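Local coordinates for protein latency-associated nuclear antigen (Murid herpesvirus 4, PDB 4BLG) that probably binds DNA through this C-terminal domain, two copies of which pair in the crystal assembly, at residues A[38-43]-A[87-92]; A[44-49]-A[79-84]; A[50-55]-A[66-71]. All blocks are in the same frame, centred on the assembly; numbering follows the deposited sequence.

Interaction 1: A[38-43]-A[87-92]; sequences KSAVMF and LSFVED
Ser39 and Val90 face each other as a hydrogen-bonded antiparallel pair: Val90 N sends an almost straight bond (177°) to Ser39 O at 2.9 Å, and Ser39 N returns a longer one to Val90 O at 3.3 Å. Val41 and Ser88 repeat the exchange, and Lys38 N reaches Glu91 O at 2.9 Å. Of the non-hydrogen-bonded pairs, Ala40 and Phe89 bring the backbones closest (CA to CA 4.1 Å), a place that suits alanine's small methyl; Ala40 CB meets Phe89 CD1 obliquely at 3.8 Å. Leu87 CD2 presses on Met42 CB at 3.8 Å. Met42 holds CG opposite its own nitrogen (chi1 -179°) and runs straight until its last torsion, whose bend (chi3 -78°) swings CE back to within 4.0 Å of Leu87 CD2. On the reverse face Ser88 OG lies in the plane of the Phe43 ring, 3.6 Å from CE2; its hydroxyl is bonded to Ser65, so a small polar group can sit here buried. Val41 CG1 covers part of one face of that ring.

Helix 93-110 packs on the Ser39, Phe43, Ser88 and Val90 side, and Asp92 caps its start at Gln95 N. Met42, Leu87 and Phe89 instead touch the second subunit, Phe89 also packing on Phe37 and Phe125 of its own chain. With these backbone groups paired, both faces can be mostly apolar.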
ATOM      1  N   LYS A  38       3.322   2.825 -12.061  1.00 43.96           N
ATOM      2  CA  LYS A  38       4.581   3.005 -11.340  1.00 46.82           C
ATOM      3  C   LYS A  38       4.401   3.772 -10.032  1.00 44.71           C
ATOM      4  O   LYS A  38       5.282   3.743  -9.168  1.00 43.33           O
ATOM      5  CB  LYS A  38       5.608   3.726 -12.220  1.00 43.26           C
ATOM      6  CG  LYS A  38       6.004   2.953 -13.469  1.00 53.49           C
ATOM      7  CD  LYS A  38       7.091   3.673 -14.263  1.00 60.02           C
ATOM      8  CE  LYS A  38       7.726   2.745 -15.293  1.00 69.52           C
ATOM      9  NZ  LYS A  38       9.059   3.229 -15.762  1.00 83.37           N
ATOM     10  N   SER A  39       3.268   4.454  -9.879  1.00 37.12           N
ATOM     11  CA  SER A  39       3.051   5.274  -8.692  1.00 35.64           C
ATOM     12  C   SER A  39       1.677   5.091  -8.070  1.00 33.31           C
ATOM     13  O   SER A  39       0.793   4.435  -8.624  1.00 36.65           O
ATOM     14  CB  SER A  39       3.240   6.744  -9.021  1.00 36.71           C
ATOM     15  OG  SER A  39       4.456   6.968  -9.698  1.00 39.17           O
ATOM     16  N   ALA A  40       1.516   5.678  -6.895  1.00 32.08           N
ATOM     17  CA  ALA A  40       0.241   5.671  -6.217  1.00 33.10           C
ATOM     18  C   ALA A  40       0.203   6.816  -5.230  1.00 34.62           C
ATOM     19  O   ALA A  40       1.220   7.450  -4.953  1.00 30.74           O
ATOM     20  CB  ALA A  40       0.027   4.354  -5.501  1.00 29.39           C
ATOM     21  N   VAL A  41      -0.983   7.097  -4.720  1.00 28.22           N
ATOM     22  CA  VAL A  41      -1.100   7.958  -3.567  1.00 33.36           C
ATOM     23  C   VAL A  41      -1.722   7.139  -2.455  1.00 30.20           C
ATOM     24  O   VAL A  41      -2.768   6.509  -2.637  1.00 25.84           O
ATOM     25  CB  VAL A  41      -1.967   9.199  -3.846  1.00 31.21           C
ATOM     26  CG1 VAL A  41      -1.957  10.124  -2.634  1.00 29.80           C
ATOM     27  CG2 VAL A  41      -1.466   9.937  -5.083  1.00 34.25           C
ATOM     28  N   MET A  42      -1.058   7.112  -1.313  1.00 29.65           N
ATOM     29  CA  MET A  42      -1.668   6.573  -0.113  1.00 25.44           C
ATOM     30  C   MET A  42      -2.480   7.671   0.549  1.00 28.59           C
ATOM     31  O   MET A  42      -1.932   8.695   0.963  1.00 30.34           O
ATOM     32  CB  MET A  42      -0.603   6.061   0.858  1.00 25.07           C
ATOM     33  CG  MET A  42      -1.199   5.460   2.134  1.00 24.27           C
ATOM     34  SD  MET A  42       0.046   4.837   3.274  1.00 33.57           S
ATOM     35  CE  MET A  42       0.463   3.284   2.475  1.00 29.20           C
ATOM     36  N   PHE A  43      -3.790   7.458   0.634  1.00 27.30           N
ATOM     37  CA  PHE A  43      -4.651   8.358   1.380  1.00 30.20           C
ATOM     38  C   PHE A  43      -4.950   7.692   2.709  1.00 31.98           C
ATOM     39  O   PHE A  43      -5.380   6.551   2.733  1.00 26.40           O
ATOM     40  CB  PHE A  43      -5.959   8.639   0.632  1.00 30.20           C
ATOM     41  CG  PHE A  43      -5.779   9.418  -0.631  1.00 29.18           C
ATOM     42  CD1 PHE A  43      -5.520  10.785  -0.592  1.00 25.37           C
ATOM     43  CD2 PHE A  43      -5.892   8.791  -1.864  1.00 24.46           C
ATOM     44  CE1 PHE A  43      -5.353  11.509  -1.765  1.00 28.47           C
ATOM     45  CE2 PHE A  43      -5.728   9.503  -3.034  1.00 30.30           C
ATOM     46  CZ  PHE A  43      -5.456  10.865  -2.989  1.00 27.75           C
ATOM     47  N   LEU A  87      -4.753   2.780  -1.216  1.00 23.31           N
ATOM     48  CA  LEU A  87      -3.805   3.128  -2.254  1.00 31.19           C
ATOM     49  C   LEU A  87      -4.555   3.380  -3.542  1.00 25.27           C
ATOM     50  O   LEU A  87      -5.446   2.617  -3.899  1.00 32.24           O
ATOM     51  CB  LEU A  87      -2.820   1.978  -2.472  1.00 35.31           C
ATOM     52  CG  LEU A  87      -1.804   1.745  -1.358  1.00 33.72           C
ATOM     53  CD1 LEU A  87      -0.994   0.494  -1.656  1.00 38.30           C
ATOM     54  CD2 LEU A  87      -0.901   2.952  -1.222  1.00 32.71           C
ATOM     55  N   SER A  88      -4.188   4.450  -4.234  1.00 26.28           N
ATOM     56  CA  SER A  88      -4.789   4.777  -5.516  1.00 25.81           C
ATOM     57  C   SER A  88      -3.667   4.745  -6.512  1.00 27.35           C
ATOM     58  O   SER A  88      -2.793   5.607  -6.486  1.00 25.52           O
ATOM     59  CB  SER A  88      -5.432   6.169  -5.497  1.00 30.63           C
ATOM     60  OG  SER A  88      -6.402   6.285  -4.473  1.00 24.45           O
ATOM     61  N   PHE A  89      -3.683   3.740  -7.381  1.00 27.81           N
ATOM     62  CA  PHE A  89      -2.596   3.529  -8.327  1.00 27.35           C
ATOM     63  C   PHE A  89      -2.791   4.349  -9.597  1.00 33.98           C
ATOM     64  O   PHE A  89      -3.907   4.464 -10.102  1.00 31.36           O
ATOM     65  CB  PHE A  89      -2.490   2.046  -8.677  1.00 27.76           C
ATOM     66  CG  PHE A  89      -2.246   1.167  -7.488  1.00 26.84           C
ATOM     67  CD1 PHE A  89      -0.961   0.976  -7.006  1.00 26.48           C
ATOM     68  CD2 PHE A  89      -3.297   0.533  -6.851  1.00 27.98           C
ATOM     69  CE1 PHE A  89      -0.731   0.169  -5.898  1.00 28.51           C
ATOM     70  CE2 PHE A  89      -3.075  -0.271  -5.746  1.00 34.47           C
ATOM     71  CZ  PHE A  89      -1.787  -0.458  -5.273  1.00 30.22           C
ATOM     72  N   VAL A  90      -1.687   4.901 -10.101  1.00 34.41           N
ATOM     73  CA  VAL A  90      -1.675   5.699 -11.322  1.00 34.80           C
ATOM     74  C   VAL A  90      -0.412   5.402 -12.114  1.00 45.27           C
ATOM     75  O   VAL A  90       0.528   4.762 -11.612  1.00 35.23           O
ATOM     76  CB  VAL A  90      -1.683   7.209 -11.026  1.00 36.70           C
ATOM     77  CG1 VAL A  90      -2.986   7.628 -10.375  1.00 35.55           C
ATOM     78  CG2 VAL A  90      -0.495   7.584 -10.155  1.00 41.65           C
ATOM     79  N   GLU A  91      -0.386   5.886 -13.350  1.00 35.80           N
ATOM     80  CA  GLU A  91       0.706   5.576 -14.266  1.00 37.61           C
ATOM     81  C   GLU A  91       2.091   5.943 -13.701  1.00 37.12           C
ATOM     82  O   GLU A  91       3.032   5.139 -13.781  1.00 37.65           O
ATOM     83  CB  GLU A  91       0.511   6.277 -15.615  1.00 40.42           C
ATOM     84  CG  GLU A  91       1.212   5.562 -16.766  1.00 42.70           C
ATOM     85  CD  GLU A  91       0.958   6.197 -18.131  1.00 51.62           C
ATOM     86  OE1 GLU A  91       0.248   7.228 -18.209  1.00 52.64           O
ATOM     87  OE2 GLU A  91       1.479   5.645 -19.128  1.00 50.04           O
ATOM     88  N   ASP A  92       2.223   7.146 -13.145  1.00 36.73           N
ATOM     89  CA  ASP A  92       3.546   7.695 -12.838  1.00 37.09           C
ATOM     90  C   ASP A  92       3.521   8.868 -11.866  1.00 36.28           C
ATOM     91  O   ASP A  92       2.470   9.206 -11.310  1.00 35.15           O
ATOM     92  CB  ASP A  92       4.239   8.119 -14.139  1.00 39.90           C
ATOM     93  CG  ASP A  92       3.470   9.202 -14.896  1.00 48.80           C
ATOM     94  OD1 ASP A  92       2.745  10.005 -14.260  1.00 42.83           O
ATOM     95  OD2 ASP A  92       3.593   9.251 -16.138  1.00 52.69           O
TER

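Interaction 2: A[44-49]-A[79-84]; sequences SSTHPY and QQCVTY. With PO4 (phosphate ion), chain C.
Pro48 lies flat over the Tyr84 ring: its CB stands 3.7 Å from the ring centroid and only 5° off the normal, a CH-pi contact, while its CD closes on CE1 of the same ring at 3.6 Å. Proline suits the place, offering a rigid row of CH groups to the aromatic face. Tyr84 keeps CG beside its own nitrogen (chi1 -55°), which lays the ring along the chain so that Ser45 O and Thr46 O come to its edge. Behind this tight patch Ser45 and Tyr84 form a hydrogen-bonded antiparallel pair, with Ser45 N to Tyr84 O at 3.0 Å and Tyr84 N to Ser45 O at 2.8 Å.

Towards Cys81 the contact slackens. Thr46 CG2 only brushes Val82 O at 3.7 Å, and a water bridges the two backbones by donating to Thr46 O and Val82 O; Gln79 and Gln80 beyond are poorly ordered.

Ser45 OG accepts from His47 N at 2.9 Å and also pairs with Ser113, while His47 ND1 binds a phosphate, probably from the crystallisation liquor, at its O2. Here the end of a sheet strand passes through an ST turn, with His47 at the N-cap, into helix 48-57: the first beta-to-alpha connection of a beta-alpha-beta-beta-alpha-beta domain.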
ATOM      1  N   SER A  44      -4.732   8.411   3.805  1.00 24.16           N
ATOM      2  CA  SER A  44      -4.880   7.848   5.130  1.00 26.81           C
ATOM      3  C   SER A  44      -5.675   8.764   6.052  1.00 32.06           C
ATOM      4  O   SER A  44      -5.795   9.966   5.814  1.00 32.70           O
ATOM      5  CB  SER A  44      -3.504   7.576   5.729  1.00 32.67           C
ATOM      6  OG  SER A  44      -2.741   8.764   5.797  1.00 31.68           O
ATOM      7  N   SER A  45      -6.205   8.180   7.118  1.00 33.14           N
ATOM      8  CA  SER A  45      -7.077   8.899   8.024  1.00 34.34           C
ATOM      9  C   SER A  45      -7.522   7.969   9.142  1.00 28.16           C
ATOM     10  O   SER A  45      -7.601   6.768   8.946  1.00 28.06           O
ATOM     11  CB  SER A  45      -8.297   9.402   7.258  1.00 33.57           C
ATOM     12  OG  SER A  45      -9.347   9.718   8.141  1.00 30.78           O
ATOM     13  N   THR A  46      -7.823   8.528  10.306  1.00 21.85           N
ATOM     14  CA  THR A  46      -8.312   7.732  11.433  1.00 21.58           C
ATOM     15  C   THR A  46      -9.811   7.477  11.317  1.00 25.50           C
ATOM     16  O   THR A  46     -10.403   6.777  12.152  1.00 27.72           O
ATOM     17  CB  THR A  46      -8.052   8.429  12.780  1.00 31.12           C
ATOM     18  OG1 THR A  46      -8.713   9.697  12.803  1.00 31.18           O
ATOM     19  CG2 THR A  46      -6.558   8.627  13.018  1.00 29.23           C
ATOM     20  N   HIS A  47     -10.422   8.054  10.287  1.00 24.71           N
ATOM     21  CA  HIS A  47     -11.852   7.894  10.043  1.00 21.01           C
ATOM     22  C   HIS A  47     -12.107   6.930   8.879  1.00 25.24           C
ATOM     23  O   HIS A  47     -11.943   7.293   7.716  1.00 34.57           O
ATOM     24  CB  HIS A  47     -12.472   9.254   9.730  1.00 21.98           C
ATOM     25  CG  HIS A  47     -12.382  10.228  10.858  1.00 33.37           C
ATOM     26  ND1 HIS A  47     -12.624  11.576  10.699  1.00 35.48           N
ATOM     27  CD2 HIS A  47     -12.079  10.052  12.166  1.00 36.32           C
ATOM     28  CE1 HIS A  47     -12.473  12.187  11.859  1.00 34.73           C
ATOM     29  NE2 HIS A  47     -12.144  11.285  12.768  1.00 38.54           N
ATOM     30  N   PRO A  48     -12.521   5.697   9.184  1.00 36.98           N
ATOM     31  CA  PRO A  48     -12.649   4.708   8.105  1.00 33.83           C
ATOM     32  C   PRO A  48     -13.814   4.999   7.146  1.00 31.35           C
ATOM     33  O   PRO A  48     -13.793   4.577   5.989  1.00 33.72           O
ATOM     34  CB  PRO A  48     -12.878   3.391   8.859  1.00 25.43           C
ATOM     35  CG  PRO A  48     -13.460   3.799  10.179  1.00 35.28           C
ATOM     36  CD  PRO A  48     -12.886   5.149  10.504  1.00 36.99           C
ATOM     37  N   TYR A  49     -14.817   5.714   7.628  1.00 26.14           N
ATOM     38  CA  TYR A  49     -16.017   5.986   6.830  1.00 29.12           C
ATOM     39  C   TYR A  49     -15.687   6.929   5.669  1.00 24.81           C
ATOM     40  O   TYR A  49     -16.123   6.749   4.528  1.00 33.88           O
ATOM     41  CB  TYR A  49     -17.139   6.538   7.712  1.00 23.25           C
ATOM     42  CG  TYR A  49     -16.736   7.644   8.686  1.00 27.26           C
ATOM     43  CD1 TYR A  49     -16.214   7.336   9.936  1.00 31.42           C
ATOM     44  CD2 TYR A  49     -16.904   8.985   8.365  1.00 34.47           C
ATOM     45  CE1 TYR A  49     -15.848   8.321  10.827  1.00 31.54           C
ATOM     46  CE2 TYR A  49     -16.545   9.986   9.259  1.00 35.18           C
ATOM     47  CZ  TYR A  49     -16.023   9.647  10.491  1.00 31.73           C
ATOM     48  OH  TYR A  49     -15.653  10.629  11.384  1.00 37.03           O
ATOM     49  N   GLN A  79      -0.790   7.029  20.333  1.00106.87           N
ATOM     50  CA  GLN A  79      -1.944   7.201  19.452  1.00100.61           C
ATOM     51  C   GLN A  79      -3.163   6.406  19.917  1.00 99.41           C
ATOM     52  O   GLN A  79      -4.253   6.965  20.059  1.00 98.29           O
ATOM     53  CB  GLN A  79      -1.589   6.833  18.004  1.00 93.20           C
ATOM     54  CG  GLN A  79      -1.109   5.402  17.793  1.00 93.17           C
ATOM     55  CD  GLN A  79      -0.827   5.092  16.330  1.00 93.29           C
ATOM     56  OE1 GLN A  79      -1.521   5.578  15.434  1.00 94.53           O
ATOM     57  NE2 GLN A  79       0.197   4.282  16.083  1.00 84.47           N
ATOM     58  N   GLN A  80      -2.980   5.111  20.154  1.00 97.97           N
ATOM     59  CA  GLN A  80      -4.092   4.229  20.494  1.00 99.99           C
ATOM     60  C   GLN A  80      -5.276   4.455  19.552  1.00101.27           C
ATOM     61  O   GLN A  80      -6.424   4.191  19.905  1.00107.63           O
ATOM     62  CB  GLN A  80      -4.534   4.452  21.942  1.00102.63           C
ATOM     63  CG  GLN A  80      -4.697   3.170  22.747  1.00102.74           C
ATOM     64  CD  GLN A  80      -5.011   3.440  24.208  1.00107.56           C
ATOM     65  OE1 GLN A  80      -5.094   4.592  24.629  1.00116.07           O
ATOM     66  NE2 GLN A  80      -5.187   2.379  24.991  1.00104.25           N
ATOM     67  N   CYS A  81      -4.975   4.903  18.357  1.00 86.17           N
ATOM     68  CA  CYS A  81      -5.986   5.111  17.365  1.00 71.98           C
ATOM     69  C   CYS A  81      -5.476   4.509  16.096  1.00 47.25           C
ATOM     70  O   CYS A  81      -4.432   4.893  15.621  1.00 47.23           O
ATOM     71  CB  CYS A  81      -6.143   6.595  17.158  1.00 63.93           C
ATOM     72  SG  CYS A  81      -7.763   7.016  16.590  1.00114.19           S
ATOM     73  N   VAL A  82      -6.200   3.574  15.531  1.00 43.59           N
ATOM     74  CA  VAL A  82      -5.743   2.985  14.295  1.00 39.43           C
ATOM     75  C   VAL A  82      -5.823   4.045  13.203  1.00 38.18           C
ATOM     76  O   VAL A  82      -6.666   4.947  13.236  1.00 39.33           O
ATOM     77  CB  VAL A  82      -6.521   1.711  13.905  1.00 48.05           C
ATOM     78  CG1 VAL A  82      -8.002   1.990  13.776  1.00 58.24           C
ATOM     79  CG2 VAL A  82      -5.965   1.139  12.608  1.00 50.89           C
ATOM     80  N   THR A  83      -4.895   3.958  12.268  1.00 36.10           N
ATOM     81  CA  THR A  83      -4.908   4.814  11.102  1.00 22.07           C
ATOM     82  C   THR A  83      -5.220   3.930   9.905  1.00 24.77           C
ATOM     83  O   THR A  83      -4.535   2.938   9.659  1.00 25.96           O
ATOM     84  CB  THR A  83      -3.565   5.516  10.933  1.00 23.37           C
ATOM     85  OG1 THR A  83      -3.349   6.368  12.060  1.00 32.61           O
ATOM     86  CG2 THR A  83      -3.536   6.341   9.652  1.00 31.70           C
ATOM     87  N   TYR A  84      -6.303   4.253   9.212  1.00 28.23           N
ATOM     88  CA  TYR A  84      -6.692   3.525   8.012  1.00 17.89           C
ATOM     89  C   TYR A  84      -6.056   4.142   6.772  1.00 20.91           C
ATOM     90  O   TYR A  84      -5.576   5.265   6.810  1.00 28.46           O
ATOM     91  CB  TYR A  84      -8.204   3.502   7.886  1.00 21.15           C
ATOM     92  CG  TYR A  84      -8.899   2.943   9.106  1.00 21.00           C
ATOM     93  CD1 TYR A  84      -9.237   3.763  10.171  1.00 29.70           C
ATOM     94  CD2 TYR A  84      -9.212   1.602   9.193  1.00 31.69           C
ATOM     95  CE1 TYR A  84      -9.877   3.259  11.285  1.00 37.76           C
ATOM     96  CE2 TYR A  84      -9.849   1.088  10.308  1.00 27.94           C
ATOM     97  CZ  TYR A  84     -10.177   1.919  11.348  1.00 28.97           C
ATOM     98  OH  TYR A  84     -10.814   1.401  12.453  1.00 35.25           O
TER
HETATM   99  P   PO4 C1262     -13.305  13.866   7.964  1.00 30.36           P
HETATM  100  O1  PO4 C1262     -13.498  14.399   9.356  1.00 34.38           O
HETATM  101  O2  PO4 C1262     -13.272  12.364   8.039  1.00 40.12           O
HETATM  102  O3  PO4 C1262     -14.459  14.298   7.100  1.00 32.58           O
HETATM  103  O4  PO4 C1262     -11.988  14.339   7.391  1.00 33.58           O
HETATM  104  O   HOH W   1      -9.276   5.119  14.321  1.00 33.56           O

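Interaction 3: A[50-55]-A[66-71]; sequences TLNKLH and TPVSCL. With PO4 (phosphate ion), chain E; PO4 (phosphate ion), chain C.
His55 turns the edge of its imidazole to segment 66-71: ND1 donates to Thr66 O at 2.9 Å, with the acceptor tilted out of the ring plane and a bent N-H...O angle of 138°. Pro67 CA stands obliquely to the same ring, and within the two segments nothing stacks on either face. With CG opposite the backbone nitrogen (chi1 162°), the ring leaves the helix towards segment 66-71. The donor sits 49° out of the Thr66 carbonyl plane, away from the lone-pair directions. Thr66 is itself fixed by its own hydroxyl, which donates to Pro67 O at 2.9 Å and also meets Leu87 N of the neighbouring strand.

The other half of the contact is apolar. Val68 pushes CG2 against the helix backbone, 3.5 Å from Leu51 O and 3.7 Å from Leu51 CB, with its CG1 behind at 4.0 Å from that same CB. Valine's branching suits the place because both methyls reach Leu51 CB, CG2 also meeting the Leu51 carbonyl. Asn52 crosses Val68 at about a right angle on the more exposed flank. Inward, Leu51 packs on Ser45 and Tyr84, while Pro67 touches Ser69 of the second subunit.

Away from segment 66-71, Thr50 OG1 donates to O2 of the phosphate that His47, His111 and Ser113 also bind. Lys53 extends to another phosphate, though the separation there is too short to be trusted in detail.

One side-chain hydrogen bond and the packing of Val68 on Leu51 thus join helix 48-57 to segment 66-71: histidine supplies the N-H that the Thr66 carbonyl can accept, and valine supplies the apolar methyls that pack beside it.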
ATOM      1  N   THR A  50     -14.875   7.919   5.977  1.00 25.05           N
ATOM      2  CA  THR A  50     -14.365   8.844   4.988  1.00 25.21           C
ATOM      3  C   THR A  50     -13.557   8.114   3.918  1.00 30.22           C
ATOM      4  O   THR A  50     -13.746   8.343   2.723  1.00 28.11           O
ATOM      5  CB  THR A  50     -13.519   9.888   5.693  1.00 28.55           C
ATOM      6  OG1 THR A  50     -14.347  10.560   6.649  1.00 27.70           O
ATOM      7  CG2 THR A  50     -12.920  10.893   4.713  1.00 26.22           C
ATOM      8  N   LEU A  51     -12.671   7.213   4.334  1.00 33.03           N
ATOM      9  CA  LEU A  51     -11.886   6.462   3.362  1.00 24.47           C
ATOM     10  C   LEU A  51     -12.764   5.509   2.531  1.00 20.03           C
ATOM     11  O   LEU A  51     -12.468   5.265   1.375  1.00 29.90           O
ATOM     12  CB  LEU A  51     -10.710   5.732   4.024  1.00 31.00           C
ATOM     13  CG  LEU A  51      -9.612   6.629   4.614  1.00 25.54           C
ATOM     14  CD1 LEU A  51      -8.435   5.789   5.113  1.00 29.60           C
ATOM     15  CD2 LEU A  51      -9.113   7.665   3.621  1.00 24.60           C
ATOM     16  N   ASN A  52     -13.852   4.992   3.089  1.00 22.02           N
ATOM     17  CA  ASN A  52     -14.789   4.232   2.261  1.00 22.10           C
ATOM     18  C   ASN A  52     -15.338   5.133   1.154  1.00 25.18           C
ATOM     19  O   ASN A  52     -15.461   4.717  -0.002  1.00 26.38           O
ATOM     20  CB  ASN A  52     -15.948   3.650   3.079  1.00 29.83           C
ATOM     21  CG  ASN A  52     -15.529   2.469   3.940  1.00 58.82           C
ATOM     22  OD1 ASN A  52     -15.779   2.453   5.144  1.00 73.72           O
ATOM     23  ND2 ASN A  52     -14.899   1.469   3.325  1.00 54.09           N
ATOM     24  N   LYS A  53     -15.669   6.372   1.503  1.00 27.49           N
ATOM     25  CA  LYS A  53     -16.085   7.327   0.471  1.00 25.89           C
ATOM     26  C   LYS A  53     -15.032   7.432  -0.629  1.00 32.52           C
ATOM     27  O   LYS A  53     -15.352   7.279  -1.812  1.00 32.65           O
ATOM     28  CB  LYS A  53     -16.349   8.713   1.058  1.00 25.58           C
ATOM     29  CG  LYS A  53     -16.915   9.727   0.055  1.00 24.85           C
ATOM     30  CD  LYS A  53     -17.183  11.074   0.734  1.00 25.62           C
ATOM     31  CE  LYS A  53     -17.499  12.191  -0.259  1.00 27.07           C
ATOM     32  NZ  LYS A  53     -18.218  13.351   0.378  1.00 31.58           N
ATOM     33  N   LEU A  54     -13.780   7.691  -0.241  1.00 30.69           N
ATOM     34  CA  LEU A  54     -12.711   7.899  -1.220  1.00 26.62           C
ATOM     35  C   LEU A  54     -12.528   6.652  -2.065  1.00 32.10           C
ATOM     36  O   LEU A  54     -12.186   6.721  -3.238  1.00 33.52           O
ATOM     37  CB  LEU A  54     -11.388   8.260  -0.537  1.00 23.06           C
ATOM     38  CG  LEU A  54     -11.066   9.746  -0.387  1.00 35.27           C
ATOM     39  CD1 LEU A  54     -12.241  10.502   0.171  1.00 38.42           C
ATOM     40  CD2 LEU A  54      -9.838   9.942   0.492  1.00 35.80           C
ATOM     41  N   HIS A  55     -12.769   5.504  -1.457  1.00 28.48           N
ATOM     42  CA  HIS A  55     -12.595   4.241  -2.146  1.00 29.01           C
ATOM     43  C   HIS A  55     -13.591   4.114  -3.289  1.00 31.81           C
ATOM     44  O   HIS A  55     -13.220   3.706  -4.391  1.00 27.42           O
ATOM     45  CB  HIS A  55     -12.767   3.072  -1.191  1.00 25.40           C
ATOM     46  CG  HIS A  55     -13.026   1.776  -1.886  1.00 36.02           C
ATOM     47  ND1 HIS A  55     -12.046   1.094  -2.575  1.00 38.45           N
ATOM     48  CD2 HIS A  55     -14.159   1.052  -2.023  1.00 32.20           C
ATOM     49  CE1 HIS A  55     -12.566  -0.004  -3.096  1.00 33.37           C
ATOM     50  NE2 HIS A  55     -13.845  -0.055  -2.773  1.00 31.29           N
ATOM     51  N   THR A  66      -7.457   0.534  -3.969  1.00 24.45           N
ATOM     52  CA  THR A  66      -7.669  -0.629  -3.137  1.00 31.66           C
ATOM     53  C   THR A  66      -8.836  -0.377  -2.199  1.00 25.37           C
ATOM     54  O   THR A  66      -9.252   0.772  -2.009  1.00 26.84           O
ATOM     55  CB  THR A  66      -6.452  -0.866  -2.252  1.00 22.25           C
ATOM     56  OG1 THR A  66      -6.297   0.253  -1.369  1.00 21.48           O
ATOM     57  CG2 THR A  66      -5.212  -1.018  -3.086  1.00 26.20           C
ATOM     58  N   PRO A  67      -9.371  -1.446  -1.599  1.00 29.09           N
ATOM     59  CA  PRO A  67     -10.288  -1.233  -0.476  1.00 20.73           C
ATOM     60  C   PRO A  67      -9.554  -0.572   0.675  1.00 25.00           C
ATOM     61  O   PRO A  67      -8.321  -0.421   0.624  1.00 28.43           O
ATOM     62  CB  PRO A  67     -10.740  -2.645  -0.101  1.00 23.58           C
ATOM     63  CG  PRO A  67      -9.856  -3.582  -0.850  1.00 24.16           C
ATOM     64  CD  PRO A  67      -9.312  -2.852  -2.021  1.00 26.13           C
ATOM     65  N   VAL A  68     -10.302  -0.156   1.688  1.00 23.03           N
ATOM     66  CA  VAL A  68      -9.710   0.452   2.866  1.00 22.22           C
ATOM     67  C   VAL A  68      -9.094  -0.656   3.725  1.00 23.40           C
ATOM     68  O   VAL A  68      -9.736  -1.672   3.963  1.00 26.70           O
ATOM     69  CB  VAL A  68     -10.764   1.206   3.690  1.00 20.10           C
ATOM     70  CG1 VAL A  68     -10.137   1.832   4.917  1.00 24.80           C
ATOM     71  CG2 VAL A  68     -11.464   2.275   2.835  1.00 30.72           C
ATOM     72  N   SER A  69      -7.854  -0.458   4.167  1.00 23.25           N
ATOM     73  CA  SER A  69      -7.238  -1.334   5.167  1.00 21.38           C
ATOM     74  C   SER A  69      -6.681  -0.507   6.340  1.00 33.50           C
ATOM     75  O   SER A  69      -7.025   0.667   6.499  1.00 26.07           O
ATOM     76  CB  SER A  69      -6.146  -2.195   4.539  1.00 19.57           C
ATOM     77  OG  SER A  69      -5.726  -3.210   5.429  1.00 30.92           O
ATOM     78  N   CYS A  70      -5.855  -1.135   7.175  1.00 32.63           N
ATOM     79  CA  CYS A  70      -5.306  -0.483   8.368  1.00 27.77           C
ATOM     80  C   CYS A  70      -3.790  -0.441   8.302  1.00 30.02           C
ATOM     81  O   CYS A  70      -3.161  -1.377   7.815  1.00 26.02           O
ATOM     82  CB  CYS A  70      -5.692  -1.254   9.641  1.00 25.34           C
ATOM     83  SG  CYS A  70      -7.442  -1.584   9.839  1.00 48.08           S
ATOM     84  N   LEU A  71      -3.200   0.633   8.812  1.00 22.34           N
ATOM     85  CA  LEU A  71      -1.760   0.658   9.006  1.00 28.79           C
ATOM     86  C   LEU A  71      -1.413  -0.026  10.330  1.00 34.44           C
ATOM     87  O   LEU A  71      -2.198  -0.010  11.273  1.00 27.33           O
ATOM     88  CB  LEU A  71      -1.229   2.085   8.999  1.00 36.69           C
ATOM     89  CG  LEU A  71      -1.390   2.832   7.675  1.00 32.76           C
ATOM     90  CD1 LEU A  71      -0.960   4.287   7.830  1.00 34.23           C
ATOM     91  CD2 LEU A  71      -0.599   2.152   6.574  1.00 23.40           C
TER
HETATM   92  P   PO4 E1264     -20.578  14.027  -1.822  1.00 53.55           P
HETATM   93  O1  PO4 E1264     -19.388  14.705  -1.186  1.00 72.21           O
HETATM   94  O2  PO4 E1264     -20.101  13.064  -2.883  1.00 47.95           O
HETATM   95  O3  PO4 E1264     -21.349  13.272  -0.766  1.00 79.97           O
HETATM   96  O4  PO4 E1264     -21.472  15.067  -2.452  1.00 55.08           O
HETATM   97  P   PO4 C1262     -13.305  13.866   7.964  1.00 30.36           P
HETATM   98  O1  PO4 C1262     -13.498  14.399   9.356  1.00 34.38           O
HETATM   99  O2  PO4 C1262     -13.272  12.364   8.039  1.00 40.12           O
HETATM  100  O3  PO4 C1262     -14.459  14.298   7.100  1.00 32.58           O
HETATM  101  O4  PO4 C1262     -11.988  14.339   7.391  1.00 33.58           O

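Interaction 3 is nested along the chain inside interaction 2, which is nested inside interaction 1. Interactions 1 and 2 share strand 39-45, with centres about 20 Å apart; interaction 3 lies closer to each, its centre about 14 Å from that of interaction 1 and 10 Å from that of interaction 2. Strand 84-90 and the residue just before it, Thr83, tie them together: Leu87 O lies 2.9 Å from Thr66 N and Thr83 O 2.8 Å from Leu71 N, both probable hydrogen bonds, while Tyr84 also packs on Cys70. Interactions 2 and 3 meet at one phosphate, held by His47 and Thr50, an anion site near the start of helix 48-57. All three also touch the second subunit.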